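PDB 5U5G: 6-phosphogluconate dehydrogenase from Pseudomonas syringae, which probably catalyses an NADP-dependent redox step late in fosfomycin biosynthesis, binding NADP and (2-oxopropyl)phosphonic acid together in one site. Local coordinates for residues D91-S97 with D117-V123; A137-G141 with G167-K173. All coordinates share one frame; numbering follows the deposited sequence.

Contact 1. Residues D91-S97 with D117-V123; sequences DIVVDLS and DYIECPV. With NAP (NADP nicotinamide-adenine-dinucleotide phosphate), chain E.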
loop_
_atom_site.group_PDB
_atom_site.type_symbol
_atom_site.label_atom_id
_atom_site.label_comp_id
_atom_site.label_asym_id
_atom_site.label_seq_id
_atom_site.Cartn_x
_atom_site.Cartn_y
_atom_site.Cartn_z
ATOM N N ASP A 91 -14.918 3.853 -36.368
ATOM C CA ASP A 91 -14.011 4.610 -35.512
ATOM C C ASP A 91 -13.998 4.029 -34.099
ATOM O O ASP A 91 -14.954 3.391 -33.650
ATOM C CB ASP A 91 -14.413 6.089 -35.458
ATOM C CG ASP A 91 -14.048 6.849 -36.734
ATOM O OD1 ASP A 91 -13.443 6.242 -37.648
ATOM O OD2 ASP A 91 -14.339 8.062 -36.811
ATOM N N ILE A 92 -12.890 4.259 -33.396
ATOM C CA ILE A 92 -12.722 3.819 -32.015
ATOM C C ILE A 92 -12.246 5.005 -31.179
ATOM O O ILE A 92 -11.308 5.708 -31.574
ATOM C CB ILE A 92 -11.725 2.647 -31.909
ATOM C CG1 ILE A 92 -12.205 1.457 -32.746
ATOM C CG2 ILE A 92 -11.525 2.236 -30.443
ATOM C CD1 ILE A 92 -11.153 0.373 -32.953
ATOM N N VAL A 93 -12.901 5.242 -30.039
ATOM C CA VAL A 93 -12.429 6.210 -29.051
ATOM C C VAL A 93 -12.033 5.455 -27.786
ATOM O O VAL A 93 -12.818 4.661 -27.247
ATOM C CB VAL A 93 -13.482 7.295 -28.757
ATOM C CG1 VAL A 93 -13.095 8.093 -27.527
ATOM C CG2 VAL A 93 -13.635 8.229 -29.960
ATOM N N VAL A 94 -10.812 5.689 -27.329
ATOM C CA VAL A 94 -10.277 5.073 -26.120
ATOM C C VAL A 94 -10.287 6.153 -25.043
ATOM O O VAL A 94 -9.479 7.083 -25.078
ATOM C CB VAL A 94 -8.872 4.508 -26.357
ATOM C CG1 VAL A 94 -8.270 3.938 -25.066
ATOM C CG2 VAL A 94 -8.915 3.463 -27.471
ATOM N N ASP A 95 -11.224 6.061 -24.099
ATOM C CA ASP A 95 -11.400 7.113 -23.096
ATOM C C ASP A 95 -10.599 6.714 -21.861
ATOM O O ASP A 95 -10.942 5.749 -21.170
ATOM C CB ASP A 95 -12.880 7.331 -22.774
ATOM C CG ASP A 95 -13.142 8.628 -21.983
ATOM O OD1 ASP A 95 -12.239 9.089 -21.252
ATOM O OD2 ASP A 95 -14.268 9.181 -22.086
ATOM N N LEU A 96 -9.531 7.460 -21.591
ATOM C CA LEU A 96 -8.636 7.194 -20.479
ATOM C C LEU A 96 -9.032 7.933 -19.214
ATOM O O LEU A 96 -8.291 7.873 -18.224
ATOM C CB LEU A 96 -7.208 7.575 -20.852
ATOM C CG LEU A 96 -6.686 7.022 -22.173
ATOM C CD1 LEU A 96 -5.535 7.893 -22.637
ATOM C CD2 LEU A 96 -6.240 5.575 -21.995
ATOM N N SER A 97 -10.170 8.621 -19.223
ATOM C CA SER A 97 -10.608 9.400 -18.074
ATOM C C SER A 97 -11.230 8.493 -17.020
ATOM O O SER A 97 -11.674 7.376 -17.299
ATOM C CB SER A 97 -11.626 10.468 -18.496
ATOM O OG SER A 97 -11.198 11.130 -19.684
ATOM N N ASP A 117 -17.113 2.429 -31.835
ATOM C CA ASP A 117 -16.788 1.713 -30.606
ATOM C C ASP A 117 -16.207 2.644 -29.553
ATOM O O ASP A 117 -15.194 3.310 -29.795
ATOM C CB ASP A 117 -15.797 0.581 -30.853
ATOM C CG ASP A 117 -16.488 -0.722 -31.194
ATOM O OD1 ASP A 117 -16.922 -1.432 -30.253
ATOM O OD2 ASP A 117 -16.595 -1.020 -32.398
ATOM N N TYR A 118 -16.838 2.665 -28.384
ATOM C CA TYR A 118 -16.256 3.252 -27.184
ATOM C C TYR A 118 -15.418 2.189 -26.480
ATOM O O TYR A 118 -15.897 1.074 -26.249
ATOM C CB TYR A 118 -17.368 3.768 -26.266
ATOM C CG TYR A 118 -16.918 4.573 -25.052
ATOM C CD1 TYR A 118 -16.415 5.865 -25.198
ATOM C CD2 TYR A 118 -17.047 4.057 -23.760
ATOM C CE1 TYR A 118 -16.029 6.616 -24.093
ATOM C CE2 TYR A 118 -16.660 4.794 -22.647
ATOM C CZ TYR A 118 -16.149 6.073 -22.822
ATOM O OH TYR A 118 -15.765 6.807 -21.723
ATOM N N ILE A 119 -14.162 2.515 -26.175
ATOM C CA ILE A 119 -13.319 1.684 -25.317
ATOM C C ILE A 119 -13.108 2.445 -24.014
ATOM O O ILE A 119 -12.508 3.529 -23.998
ATOM C CB ILE A 119 -11.986 1.322 -25.980
ATOM C CG1 ILE A 119 -12.213 0.428 -27.211
ATOM C CG2 ILE A 119 -11.069 0.607 -24.988
ATOM C CD1 ILE A 119 -12.872 -0.918 -26.905
ATOM N N GLU A 120 -13.635 1.884 -22.932
ATOM C CA GLU A 120 -13.562 2.450 -21.591
ATOM C C GLU A 120 -12.248 1.985 -20.964
ATOM O O GLU A 120 -12.093 0.803 -20.660
ATOM C CB GLU A 120 -14.795 1.990 -20.812
ATOM C CG GLU A 120 -14.827 2.177 -19.311
ATOM C CD GLU A 120 -16.013 1.433 -18.670
ATOM O OE1 GLU A 120 -16.976 1.073 -19.389
ATOM O OE2 GLU A 120 -15.972 1.188 -17.451
ATOM N N CYS A 121 -11.280 2.899 -20.803
ATOM C CA CYS A 121 -9.899 2.513 -20.486
ATOM C C CYS A 121 -9.288 3.402 -19.400
ATOM O O CYS A 121 -8.290 4.099 -19.633
ATOM C CB CYS A 121 -9.048 2.545 -21.761
ATOM S SG CYS A 121 -7.416 1.759 -21.635
ATOM N N PRO A 122 -9.842 3.392 -18.181
ATOM C CA PRO A 122 -9.187 4.127 -17.090
ATOM C C PRO A 122 -7.818 3.521 -16.806
ATOM O O PRO A 122 -7.571 2.345 -17.086
ATOM C CB PRO A 122 -10.147 3.961 -15.904
ATOM C CG PRO A 122 -10.955 2.711 -16.220
ATOM C CD PRO A 122 -11.081 2.715 -17.732
ATOM N N VAL A 123 -6.906 4.349 -16.286
ATOM C CA VAL A 123 -5.515 3.946 -16.108
ATOM C C VAL A 123 -5.039 4.288 -14.702
ATOM O O VAL A 123 -5.649 5.085 -13.987
ATOM C CB VAL A 123 -4.588 4.600 -17.151
ATOM C CG1 VAL A 123 -4.952 4.135 -18.564
ATOM C CG2 VAL A 123 -4.656 6.122 -17.036
HETATM P PA NAP E . -5.813 17.942 -15.384
HETATM O O1A NAP E . -6.623 18.777 -14.462
HETATM O O2A NAP E . -4.306 17.980 -15.345
HETATM O O5B NAP E . -6.288 18.217 -16.952
HETATM C C5B NAP E . -7.690 18.103 -16.991
HETATM C C4B NAP E . -8.082 18.030 -18.483
HETATM O O4B NAP E . -9.499 18.054 -18.650
HETATM C C3B NAP E . -7.449 19.247 -19.249
HETATM O O3B NAP E . -7.137 18.851 -20.549
HETATM C C2B NAP E . -8.658 20.202 -19.309
HETATM O O2B NAP E . -8.673 21.043 -20.356
HETATM C C1B NAP E . -9.789 19.121 -19.533
HETATM N N9A NAP E . -11.069 19.716 -19.201
HETATM C C8A NAP E . -11.665 19.901 -17.937
HETATM N N7A NAP E . -12.869 20.532 -18.005
HETATM C C5A NAP E . -13.039 20.768 -19.377
HETATM C C6A NAP E . -14.067 21.385 -20.111
HETATM N N6A NAP E . -15.178 21.890 -19.481
HETATM N N1A NAP E . -13.999 21.505 -21.461
HETATM C C2A NAP E . -12.875 20.987 -22.048
HETATM N N3A NAP E . -11.824 20.370 -21.491
HETATM C C4A NAP E . -11.929 20.270 -20.130
HETATM O O3 NAP E . -6.382 16.471 -14.927
HETATM P PN NAP E . -5.348 15.263 -15.117
HETATM O O1N NAP E . -4.735 15.218 -16.461
HETATM O O2N NAP E . -4.602 14.909 -13.850
HETATM O O5D NAP E . -6.443 13.905 -15.157
HETATM C C5D NAP E . -7.049 13.773 -16.364
HETATM C C4D NAP E . -7.802 12.456 -16.328
HETATM O O4D NAP E . -6.878 11.368 -16.065
HETATM C C3D NAP E . -8.833 12.476 -15.123
HETATM O O3D NAP E . -9.989 11.792 -15.515
HETATM C C2D NAP E . -8.100 11.725 -14.033
HETATM O O2D NAP E . -8.955 11.042 -13.153
HETATM C C1D NAP E . -7.322 10.682 -14.901
HETATM N N1N NAP E . -6.146 10.190 -14.211
HETATM C C2N NAP E . -5.137 11.066 -13.729
HETATM C C3N NAP E . -4.006 10.525 -13.156
HETATM C C7N NAP E . -2.928 11.395 -12.677
HETATM O O7N NAP E . -1.882 10.955 -12.197
HETATM N N7N NAP E . -3.046 12.768 -12.807
HETATM C C4N NAP E . -3.795 9.037 -13.056
HETATM C C5N NAP E . -4.910 8.238 -13.566
HETATM C C6N NAP E . -6.002 8.800 -14.085
HETATM P P2B NAP E . -7.729 22.613 -20.109
HETATM O O1X NAP E . -6.344 22.063 -20.249
HETATM O O2X NAP E . -8.247 23.485 -21.256
HETATM O O3X NAP E . -8.197 22.966 -18.718
HETATM O O HOH W 1 -15.488 0.514 -34.569
HETATM O O HOH W 2 -13.821 5.535 -20.038
HETATM O O HOH W 3 -8.280 7.083 -15.618
#
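Tyr118 reaches across to Asp95 on one face of two parallel strands, its OH donating to Asp95 OD2 over 2.8 Å. The carboxylate stands nearly perpendicular to the ring, with planes 81° apart: OD2 lies at the ring edge, in its plane, yet receives the hydroxyl from above the carboxylate plane. Asp95 CG is anti to the backbone N (chi1 -167°), which sends the carboxylate along this face, where OD2 also bonds Tyr76. The other oxygen, OD1, takes Ser97 N at 2.9 Å, closing an Asx turn, and Ser97 OG as well; bonds at both oxygens thus limit the carboxylate's rotation. A water donates to both Tyr118 OH and Asp95 O. On the reverse face Ile92 and Val94 run alongside Ile119, Ile92 CG2 lying 3.8 Å from Ile119 CG1, while Val94 CG1 packs on Cys121 CB at 3.7 Å. Five backbone bonds, from Asp117 N to Asp91 O through Cys121 N to Asp95 O, set the parallel register. At the C-terminal ends Ser97 and Val123 border the bound NADP. Helix 101-113 covers the Tyr118 face and helix 143-156 the Ile119 face; strand 61-64 pairs with the far edge of 92-95.

Contact 2. Residues A137-G141 with G167-K173; sequences AIVSG and GKAQRLK. With 7VD ((2-oxopropyl)phosphonic acid), chain F.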
loop_
_atom_site.group_PDB
_atom_site.type_symbol
_atom_site.label_atom_id
_atom_site.label_comp_id
_atom_site.label_asym_id
_atom_site.label_seq_id
_atom_site.Cartn_x
_atom_site.Cartn_y
_atom_site.Cartn_z
ATOM N N ALA A 137 -3.854 -0.511 -17.173
ATOM C CA ALA A 137 -5.144 -0.172 -17.755
ATOM C C ALA A 137 -6.197 -1.184 -17.313
ATOM O O ALA A 137 -5.899 -2.364 -17.097
ATOM C CB ALA A 137 -5.064 -0.118 -19.290
ATOM N N ILE A 138 -7.424 -0.691 -17.140
ATOM C CA ILE A 138 -8.619 -1.510 -16.946
ATOM C C ILE A 138 -9.559 -1.191 -18.099
ATOM O O ILE A 138 -9.844 -0.018 -18.356
ATOM C CB ILE A 138 -9.305 -1.217 -15.599
ATOM C CG1 ILE A 138 -8.260 -0.974 -14.506
ATOM C CG2 ILE A 138 -10.297 -2.337 -15.250
ATOM C CD1 ILE A 138 -8.788 -0.160 -13.329
ATOM N N VAL A 139 -10.023 -2.212 -18.806
ATOM C CA VAL A 139 -10.619 -2.004 -20.124
ATOM C C VAL A 139 -11.972 -2.688 -20.202
ATOM O O VAL A 139 -12.075 -3.901 -19.969
ATOM C CB VAL A 139 -9.707 -2.523 -21.255
ATOM C CG1 VAL A 139 -10.326 -2.220 -22.615
ATOM C CG2 VAL A 139 -8.319 -1.924 -21.148
ATOM N N SER A 140 -13.000 -1.919 -20.567
ATOM C CA SER A 140 -14.314 -2.456 -20.881
ATOM C C SER A 140 -14.693 -2.072 -22.306
ATOM O O SER A 140 -14.307 -1.009 -22.806
ATOM C CB SER A 140 -15.390 -1.938 -19.925
ATOM O OG SER A 140 -15.172 -2.373 -18.603
ATOM N N GLY A 141 -15.478 -2.930 -22.942
ATOM C CA GLY A 141 -15.895 -2.703 -24.305
ATOM C C GLY A 141 -15.829 -3.963 -25.146
ATOM O O GLY A 141 -15.505 -5.049 -24.648
ATOM N N GLY A 167 -18.948 -0.213 -18.122
ATOM C CA GLY A 167 -18.998 0.350 -16.796
ATOM C C GLY A 167 -18.161 -0.377 -15.769
ATOM O O GLY A 167 -17.895 0.189 -14.704
ATOM N N LYS A 168 -17.718 -1.605 -16.065
ATOM C CA LYS A 168 -16.998 -2.392 -15.063
ATOM C C LYS A 168 -15.604 -1.829 -14.812
ATOM O O LYS A 168 -15.137 -1.813 -13.668
ATOM C CB LYS A 168 -16.908 -3.858 -15.488
ATOM C CG LYS A 168 -16.221 -4.747 -14.444
ATOM C CD LYS A 168 -16.460 -6.243 -14.705
ATOM C CE LYS A 168 -15.858 -7.078 -13.597
ATOM N NZ LYS A 168 -16.058 -8.527 -13.802
ATOM N N ALA A 169 -14.919 -1.382 -15.869
ATOM C CA ALA A 169 -13.600 -0.790 -15.681
ATOM C C ALA A 169 -13.672 0.428 -14.773
ATOM O O ALA A 169 -12.821 0.603 -13.892
ATOM C CB ALA A 169 -12.982 -0.424 -17.035
ATOM N N GLN A 170 -14.689 1.281 -14.955
ATOM C CA GLN A 170 -14.781 2.458 -14.095
ATOM C C GLN A 170 -15.112 2.062 -12.665
ATOM O O GLN A 170 -14.612 2.680 -11.721
ATOM C CB GLN A 170 -15.819 3.456 -14.616
ATOM C CG GLN A 170 -15.441 4.149 -15.938
ATOM C CD GLN A 170 -14.201 5.032 -15.825
ATOM O OE1 GLN A 170 -13.745 5.369 -14.728
ATOM N NE2 GLN A 170 -13.662 5.419 -16.960
ATOM N N ARG A 171 -15.955 1.043 -12.487
ATOM C CA ARG A 171 -16.254 0.565 -11.139
ATOM C C ARG A 171 -14.977 0.171 -10.414
ATOM O O ARG A 171 -14.757 0.566 -9.263
ATOM C CB ARG A 171 -17.226 -0.617 -11.201
ATOM C CG ARG A 171 -18.617 -0.218 -11.658
ATOM C CD ARG A 171 -19.586 -1.397 -11.805
ATOM N NE ARG A 171 -20.879 -0.872 -12.243
ATOM C CZ ARG A 171 -21.369 -0.968 -13.478
ATOM N NH1 ARG A 171 -20.715 -1.628 -14.427
ATOM N NH2 ARG A 171 -22.541 -0.423 -13.756
ATOM N N LEU A 172 -14.113 -0.593 -11.090
ATOM C CA LEU A 172 -12.865 -1.055 -10.490
ATOM C C LEU A 172 -11.888 0.097 -10.245
ATOM O O LEU A 172 -11.204 0.136 -9.211
ATOM C CB LEU A 172 -12.242 -2.113 -11.395
ATOM C CG LEU A 172 -13.024 -3.430 -11.387
ATOM C CD1 LEU A 172 -12.699 -4.244 -12.627
ATOM C CD2 LEU A 172 -12.690 -4.200 -10.112
ATOM N N LYS A 173 -11.794 1.028 -11.195
ATOM C CA LYS A 173 -10.885 2.158 -11.047
ATOM C C LYS A 173 -11.257 3.011 -9.841
ATOM O O LYS A 173 -10.384 3.394 -9.053
ATOM C CB LYS A 173 -10.892 3.005 -12.333
ATOM C CG LYS A 173 -10.233 4.405 -12.199
ATOM C CD LYS A 173 -8.695 4.307 -12.062
ATOM C CE LYS A 173 -8.052 5.722 -11.929
ATOM N NZ LYS A 173 -6.624 5.651 -11.469
HETATM P P1 7VD F . -3.149 7.036 -10.129
HETATM C C1 7VD F . -3.803 8.725 -10.012
HETATM O O2 7VD F . -4.197 5.953 -10.031
HETATM O O3 7VD F . -2.322 6.840 -11.377
HETATM O O4 7VD F . -2.259 7.020 -8.910
HETATM C C6 7VD F . -5.302 8.872 -10.083
HETATM O O7 7VD F . -5.982 8.146 -10.808
HETATM C C8 7VD F . -5.894 9.950 -9.217
#
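Ala169 is met by two residues of segment 137-141, Ile138 and Ser140. Its backbone N donates to Ser140 OG over 2.9 Å, a bent bond with 145° at the hydrogen, and its methyl sits 3.4 Å from Ile138 O. Ile138 spreads over the first helical turns: CG2 touches Ala169 CB at 3.7 Å and Leu172 CD1 at 4.0 Å, whereas CD1 rests 3.9 Å from Lys173 CA. Ser140 OG has two carbonyls within hydrogen-bonding reach for its single proton, Val163 O, the stronger partner, and Glu165 O. Gly167 occupies the N-cap position; Glu120 OE1 accepts from its N-H and OE2 from that of Gln170. Lys168 forms a salt bridge with Asp200 of the second subunit, whose Val207 packs on Ile138. Lys173 leaves the packing by a bend at chi2 (71°), and NZ, also bonded to Val123 O and Asn177 OD1, donates to the ligand ketone O7 over 2.7 Å. The N-terminal turn of helix 168-196 thus sits on strand 135-139 (segment axes 7.4 Å apart, N-to-C directions 143° apart), at the junction of cofactor-binding and helical regions; its lysine in the (2-oxopropyl)phosphonic acid pocket is consistent with the catalytic lysine of the beta-hydroxyacid dehydrogenase family.

Following the chain from the N terminus, the first strand to take part in either contact is 92-95; helix 101-113 then carries the chain back to strand 117-124, and contact 1 closes this beta-alpha-beta unit across 19 intervening residues. Contact 2 opens only afterwards: strand 135-139 runs antiparallel to 117-124, and helix 143-156 and strand 157-162 precede its closure at the start of helix 168-196. The two loops therefore follow in series, neither nested nor crossed. Their centres are 10 Å apart, and they touch directly, Glu120 and Val123 of contact 1 bonding to segment 167-173. Together they tie the nucleotide-binding sheet to the long helix leading into the C-terminal helical region, beside both ligands.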